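Capsid protein VP1 (Human polyomavirus 12, PDB 6Y5Z) probably builds the T=7 icosahedral capsid of the virus, its copies grouped as disulfide-linked pentamers. Local coordinates at residues D[171-176]-D[188-193]; D[246-251]-D[257-262]. All coordinates share one frame; numbering follows the deposited sequence.

Contact 1 (D[171-176]-D[188-193]); sequences SAKAKL and SPDPSR
K173 reaches over from strand 173-175 to the turn that follows strand 187-189 and carries nearly all of this small contact. Its ammonium forms a salt bridge with D190, K173 NZ lying 2.9 Å from D190 OD2 on the syn side of the carboxylate, about 31° out of its plane. A weak hydrogen bond runs from K173 NZ to S192 OG at 3.3 Å, and the same nitrogen also donates to Q138 OE1. A long, flexible lysine suits the place because the backbones stay well apart.

Within the turn, D190 is fixed by its other oxygen. D190 OD1 accepts from S192 N at 3.0 Å, which makes an Asx turn, and from S192 OG at 2.7 Å, both from the same face of the carboxylate. With CG anti to the backbone N (chi1 -174°), the D190 carboxylate lies between the turn and the lysine, OD1 serving the turn and OD2 the lysine.

The apolar part of K173 lies over one face of the R193 guanidinium, K173 CG being 3.8 Å from R193 NH2. The two positive charges are probably eased by D190 nearby, although its link to R193 is long and purely electrostatic.

Strand 136-139 runs between strands 173-175 and 187-189 as the middle of a three-stranded antiparallel sheet, so K173 and D190 meet across it, while Y265 of a neighbouring subunit packs on P191 and S192.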
loop_
_atom_site.group_PDB
_atom_site.type_symbol
_atom_site.label_atom_id
_atom_site.label_comp_id
_atom_site.label_asym_id
_atom_site.label_seq_id
_atom_site.Cartn_x
_atom_site.Cartn_y
_atom_site.Cartn_z
ATOM N N SER D 171 -12.254 -19.434 28.218
ATOM C CA SER D 171 -11.770 -19.527 29.615
ATOM C C SER D 171 -10.364 -18.904 29.767
ATOM O O SER D 171 -9.948 -18.666 30.917
ATOM C CB SER D 171 -11.825 -20.962 30.086
ATOM O OG SER D 171 -10.768 -21.709 29.522
ATOM N N ALA D 172 -9.631 -18.651 28.667
ATOM C CA ALA D 172 -8.232 -18.166 28.712
ATOM C C ALA D 172 -8.207 -16.640 28.788
ATOM O O ALA D 172 -7.884 -15.978 27.787
ATOM C CB ALA D 172 -7.455 -18.694 27.544
ATOM N N LYS D 173 -8.612 -16.093 29.929
ATOM C CA LYS D 173 -8.698 -14.636 30.153
ATOM C C LYS D 173 -7.643 -14.229 31.159
ATOM O O LYS D 173 -7.479 -14.908 32.183
ATOM C CB LYS D 173 -10.065 -14.211 30.679
ATOM C CG LYS D 173 -11.249 -14.620 29.832
ATOM C CD LYS D 173 -11.243 -13.959 28.466
ATOM C CE LYS D 173 -12.575 -14.079 27.771
ATOM N NZ LYS D 173 -12.578 -13.494 26.414
ATOM N N ALA D 174 -6.998 -13.100 30.923
ATOM C CA ALA D 174 -6.039 -12.519 31.876
ATOM C C ALA D 174 -5.974 -11.005 31.678
ATOM O O ALA D 174 -6.615 -10.470 30.762
ATOM C CB ALA D 174 -4.686 -13.162 31.727
ATOM N N LYS D 175 -5.317 -10.329 32.602
ATOM C CA LYS D 175 -5.043 -8.877 32.525
ATOM C C LYS D 175 -3.545 -8.649 32.398
ATOM O O LYS D 175 -2.773 -9.354 33.054
ATOM C CB LYS D 175 -5.624 -8.200 33.765
ATOM C CG LYS D 175 -7.144 -8.249 33.808
ATOM C CD LYS D 175 -7.780 -7.742 35.065
ATOM C CE LYS D 175 -9.276 -7.963 35.013
ATOM N NZ LYS D 175 -10.013 -7.052 35.918
ATOM N N LEU D 176 -3.139 -7.672 31.578
ATOM C CA LEU D 176 -1.713 -7.357 31.387
ATOM C C LEU D 176 -1.253 -6.534 32.594
ATOM O O LEU D 176 -1.352 -5.298 32.552
ATOM C CB LEU D 176 -1.519 -6.625 30.061
ATOM C CG LEU D 176 -0.078 -6.220 29.746
ATOM C CD1 LEU D 176 0.887 -7.387 29.918
ATOM C CD2 LEU D 176 0.017 -5.640 28.340
ATOM N N SER D 188 -3.489 -12.191 23.054
ATOM C CA SER D 188 -4.048 -11.170 22.145
ATOM C C SER D 188 -4.789 -10.165 22.997
ATOM O O SER D 188 -5.410 -10.545 23.988
ATOM C CB SER D 188 -5.008 -11.792 21.175
ATOM O OG SER D 188 -4.364 -12.732 20.352
ATOM N N PRO D 189 -4.873 -8.890 22.590
ATOM C CA PRO D 189 -5.830 -7.978 23.209
ATOM C C PRO D 189 -7.226 -8.566 23.014
ATOM O O PRO D 189 -7.527 -9.094 21.934
ATOM C CB PRO D 189 -5.666 -6.632 22.506
ATOM C CG PRO D 189 -4.455 -6.790 21.638
ATOM C CD PRO D 189 -4.098 -8.254 21.518
ATOM N N ASP D 190 -8.029 -8.561 24.075
ATOM C CA ASP D 190 -9.357 -9.207 24.075
ATOM C C ASP D 190 -10.419 -8.242 23.542
ATOM O O ASP D 190 -10.780 -7.254 24.213
ATOM C CB ASP D 190 -9.707 -9.668 25.487
ATOM C CG ASP D 190 -10.998 -10.463 25.549
ATOM O OD1 ASP D 190 -11.683 -10.602 24.494
ATOM O OD2 ASP D 190 -11.294 -10.958 26.637
ATOM N N PRO D 191 -10.980 -8.455 22.333
ATOM C CA PRO D 191 -11.949 -7.511 21.777
ATOM C C PRO D 191 -13.325 -7.603 22.458
ATOM O O PRO D 191 -14.153 -6.758 22.240
ATOM C CB PRO D 191 -12.058 -7.933 20.309
ATOM C CG PRO D 191 -11.759 -9.401 20.341
ATOM C CD PRO D 191 -10.713 -9.587 21.424
ATOM N N SER D 192 -13.545 -8.637 23.266
ATOM C CA SER D 192 -14.812 -8.857 24.000
ATOM C C SER D 192 -14.789 -8.110 25.335
ATOM O O SER D 192 -15.858 -8.016 25.949
ATOM C CB SER D 192 -15.087 -10.326 24.210
ATOM O OG SER D 192 -14.278 -10.890 25.231
ATOM N N ARG D 193 -13.628 -7.607 25.771
ATOM C CA ARG D 193 -13.527 -6.760 26.987
ATOM C C ARG D 193 -12.925 -5.419 26.568
ATOM O O ARG D 193 -13.386 -4.866 25.522
ATOM C CB ARG D 193 -12.785 -7.550 28.060
ATOM C CG ARG D 193 -13.509 -8.853 28.364
ATOM C CD ARG D 193 -12.862 -9.611 29.507
ATOM N NE ARG D 193 -13.659 -10.796 29.787
ATOM C CZ ARG D 193 -13.484 -11.584 30.843
ATOM N NH1 ARG D 193 -12.524 -11.320 31.695
ATOM N NH2 ARG D 193 -14.270 -12.633 31.027
HETATM O O HOH W 1 -9.989 -9.850 31.431
#

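Contact 2 (D[246-251]-D[257-262])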
loop_
_atom_site.group_PDB
_atom_site.type_symbol
_atom_site.label_atom_id
_atom_site.label_comp_id
_atom_site.label_asym_id
_atom_site.label_seq_id
_atom_site.Cartn_x
_atom_site.Cartn_y
_atom_site.Cartn_z
ATOM N N MET D 246 10.487 -5.559 15.431
ATOM C CA MET D 246 10.896 -5.033 14.106
ATOM C C MET D 246 11.358 -6.146 13.171
ATOM O O MET D 246 11.513 -5.874 11.982
ATOM C CB MET D 246 12.033 -4.028 14.269
ATOM C CG MET D 246 11.645 -2.814 15.068
ATOM S SD MET D 246 10.338 -1.848 14.283
ATOM C CE MET D 246 11.128 -1.305 12.766
ATOM N N GLY D 247 11.556 -7.363 13.679
ATOM C CA GLY D 247 12.041 -8.490 12.883
ATOM C C GLY D 247 13.150 -9.202 13.604
ATOM O O GLY D 247 13.231 -9.074 14.856
ATOM N N TRP D 248 13.996 -9.877 12.843
ATOM C CA TRP D 248 15.139 -10.643 13.399
ATOM C C TRP D 248 16.458 -10.050 12.932
ATOM O O TRP D 248 16.623 -9.721 11.741
ATOM C CB TRP D 248 15.052 -12.136 13.056
ATOM C CG TRP D 248 13.842 -12.778 13.655
ATOM C CD1 TRP D 248 13.607 -13.061 14.968
ATOM C CD2 TRP D 248 12.671 -13.198 12.945
ATOM N NE1 TRP D 248 12.371 -13.635 15.124
ATOM C CE2 TRP D 248 11.769 -13.706 13.900
ATOM C CE3 TRP D 248 12.304 -13.189 11.592
ATOM C CZ2 TRP D 248 10.510 -14.185 13.537
ATOM C CZ3 TRP D 248 11.066 -13.669 11.237
ATOM C CH2 TRP D 248 10.189 -14.159 12.197
ATOM N N PHE D 249 17.396 -10.012 13.868
ATOM C CA PHE D 249 18.816 -9.655 13.660
ATOM C C PHE D 249 19.614 -10.939 13.488
ATOM O O PHE D 249 19.354 -11.894 14.233
ATOM C CB PHE D 249 19.297 -8.868 14.876
ATOM C CG PHE D 249 20.734 -8.419 14.835
ATOM C CD1 PHE D 249 21.734 -9.196 15.402
ATOM C CD2 PHE D 249 21.095 -7.199 14.278
ATOM C CE1 PHE D 249 23.054 -8.794 15.358
ATOM C CE2 PHE D 249 22.414 -6.784 14.270
ATOM C CZ PHE D 249 23.399 -7.590 14.799
ATOM N N THR D 250 20.563 -10.971 12.550
ATOM C CA THR D 250 21.502 -12.111 12.446
ATOM C C THR D 250 22.934 -11.602 12.604
ATOM O O THR D 250 23.442 -10.883 11.727
ATOM C CB THR D 250 21.341 -12.878 11.130
ATOM O OG1 THR D 250 19.964 -13.167 10.909
ATOM C CG2 THR D 250 22.130 -14.172 11.129
ATOM N N ALA D 251 23.576 -12.012 13.689
ATOM C CA ALA D 251 24.984 -11.679 13.981
ATOM C C ALA D 251 25.903 -12.453 13.039
ATOM O O ALA D 251 25.554 -13.587 12.615
ATOM C CB ALA D 251 25.317 -12.008 15.416
ATOM N N GLN D 257 19.378 -16.367 14.992
ATOM C CA GLN D 257 18.659 -15.086 14.885
ATOM C C GLN D 257 18.144 -14.668 16.250
ATOM O O GLN D 257 17.908 -15.514 17.154
ATOM C CB GLN D 257 17.542 -15.201 13.856
ATOM C CG GLN D 257 18.082 -15.476 12.471
ATOM C CD GLN D 257 16.985 -15.499 11.441
ATOM O OE1 GLN D 257 16.320 -16.523 11.256
ATOM N NE2 GLN D 257 16.766 -14.367 10.784
ATOM N N ARG D 258 18.008 -13.355 16.406
ATOM C CA ARG D 258 17.461 -12.740 17.635
ATOM C C ARG D 258 16.323 -11.806 17.246
ATOM O O ARG D 258 16.525 -11.047 16.311
ATOM C CB ARG D 258 18.518 -11.875 18.309
ATOM C CG ARG D 258 19.717 -12.648 18.822
ATOM C CD ARG D 258 20.733 -11.713 19.422
ATOM N NE ARG D 258 21.926 -12.369 19.958
ATOM C CZ ARG D 258 22.116 -12.675 21.240
ATOM N NH1 ARG D 258 23.261 -13.218 21.625
ATOM N NH2 ARG D 258 21.203 -12.419 22.154
ATOM N N PHE D 259 15.222 -11.795 17.981
ATOM C CA PHE D 259 14.212 -10.730 17.824
ATOM C C PHE D 259 14.887 -9.390 18.129
ATOM O O PHE D 259 15.725 -9.309 19.057
ATOM C CB PHE D 259 13.017 -10.938 18.747
ATOM C CG PHE D 259 12.099 -12.090 18.411
ATOM C CD1 PHE D 259 12.383 -13.370 18.848
ATOM C CD2 PHE D 259 10.941 -11.878 17.680
ATOM C CE1 PHE D 259 11.530 -14.418 18.537
ATOM C CE2 PHE D 259 10.066 -12.918 17.424
ATOM C CZ PHE D 259 10.374 -14.184 17.845
ATOM N N ARG D 260 14.484 -8.344 17.418
ATOM C CA ARG D 260 14.856 -6.942 17.733
ATOM C C ARG D 260 13.577 -6.142 17.936
ATOM O O ARG D 260 12.713 -6.157 17.015
ATOM C CB ARG D 260 15.728 -6.354 16.621
ATOM C CG ARG D 260 16.032 -4.866 16.745
ATOM C CD ARG D 260 16.690 -4.494 18.051
ATOM N NE ARG D 260 17.343 -3.186 18.027
ATOM C CZ ARG D 260 17.589 -2.446 19.101
ATOM N NH1 ARG D 260 17.212 -2.832 20.311
ATOM N NH2 ARG D 260 18.249 -1.308 18.959
ATOM N N GLY D 261 13.495 -5.414 19.053
ATOM C CA GLY D 261 12.378 -4.515 19.375
ATOM C C GLY D 261 12.866 -3.089 19.573
ATOM O O GLY D 261 14.072 -2.869 19.735
ATOM N N LEU D 262 11.953 -2.125 19.562
ATOM C CA LEU D 262 12.297 -0.698 19.748
ATOM C C LEU D 262 11.381 -0.121 20.808
ATOM O O LEU D 262 10.246 -0.573 21.020
ATOM C CB LEU D 262 12.165 0.068 18.421
ATOM C CG LEU D 262 13.253 -0.208 17.382
ATOM C CD1 LEU D 262 12.948 0.525 16.081
ATOM C CD2 LEU D 262 14.630 0.174 17.907
HETATM O O HOH W 2 17.976 -11.485 10.190
#
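Strands 237-250 and 257-276 pair here as an antiparallel beta hairpin, buried and near the loop that joins them. Four backbone hydrogen bonds tie the segments together. F249 and R258 form a hydrogen-bonded pair, with F249 N 2.8 Å from R258 O and R258 N 2.9 Å from F249 O. Further along, R260 N donates to G247 O, and M246 N to R260 O at 2.8 Å. At the positive phi of G247 (133°) a side chain would jam against the preceding carbonyl, so glycine fits.

W248 and F259, a non-hydrogen-bonded pair, meet through their rings in an edge-to-face stack with planes at 63°. W248 CG lies anti to the carbonyl carbon (chi1 -63°), bringing the indole beside F259, and its edge points into the phenyl face: W248 NE1 sits 3.2 Å above the F259 ring, over its centre. Both rings pack on V105 of a neighbouring subunit.

Near the loop, a water bridges W248 O, T250 OG1 and Q257 NE2, 2.7 Å from W248 O. Q257 OE1, the acceptor end of the same amide, takes a hydrogen bond from V116 N of that neighbour. At the far end M246 CG packs on L262 CD1 at 3.7 Å. R258 donates to S43 O and makes a cation-pi contact with W39, whereas R260 reaches Q166 O of a third subunit. Such a hairpin belongs to the beta-sandwich, jelly-roll core of polyomavirus VP1.

Contact 1 closes before contact 2 opens along the chain, and the two lie on opposite sides of its centre, their own centres 27 Å apart and their nearest atoms about 14 Å apart, so they do not touch. Contact 1 spans the outer strands of the small three-stranded sheet, 173-175 and 187-189; contact 2 joins strands 237-250 and 257-276 of the large antiparallel sheet. Strand 257-276 links the two settings across subunits: one end forms contact 2, and its Y265, on a neighbouring copy, covers the turn of contact 1. Both sites thus border other subunits, consistent with a protein that works as a pentamer.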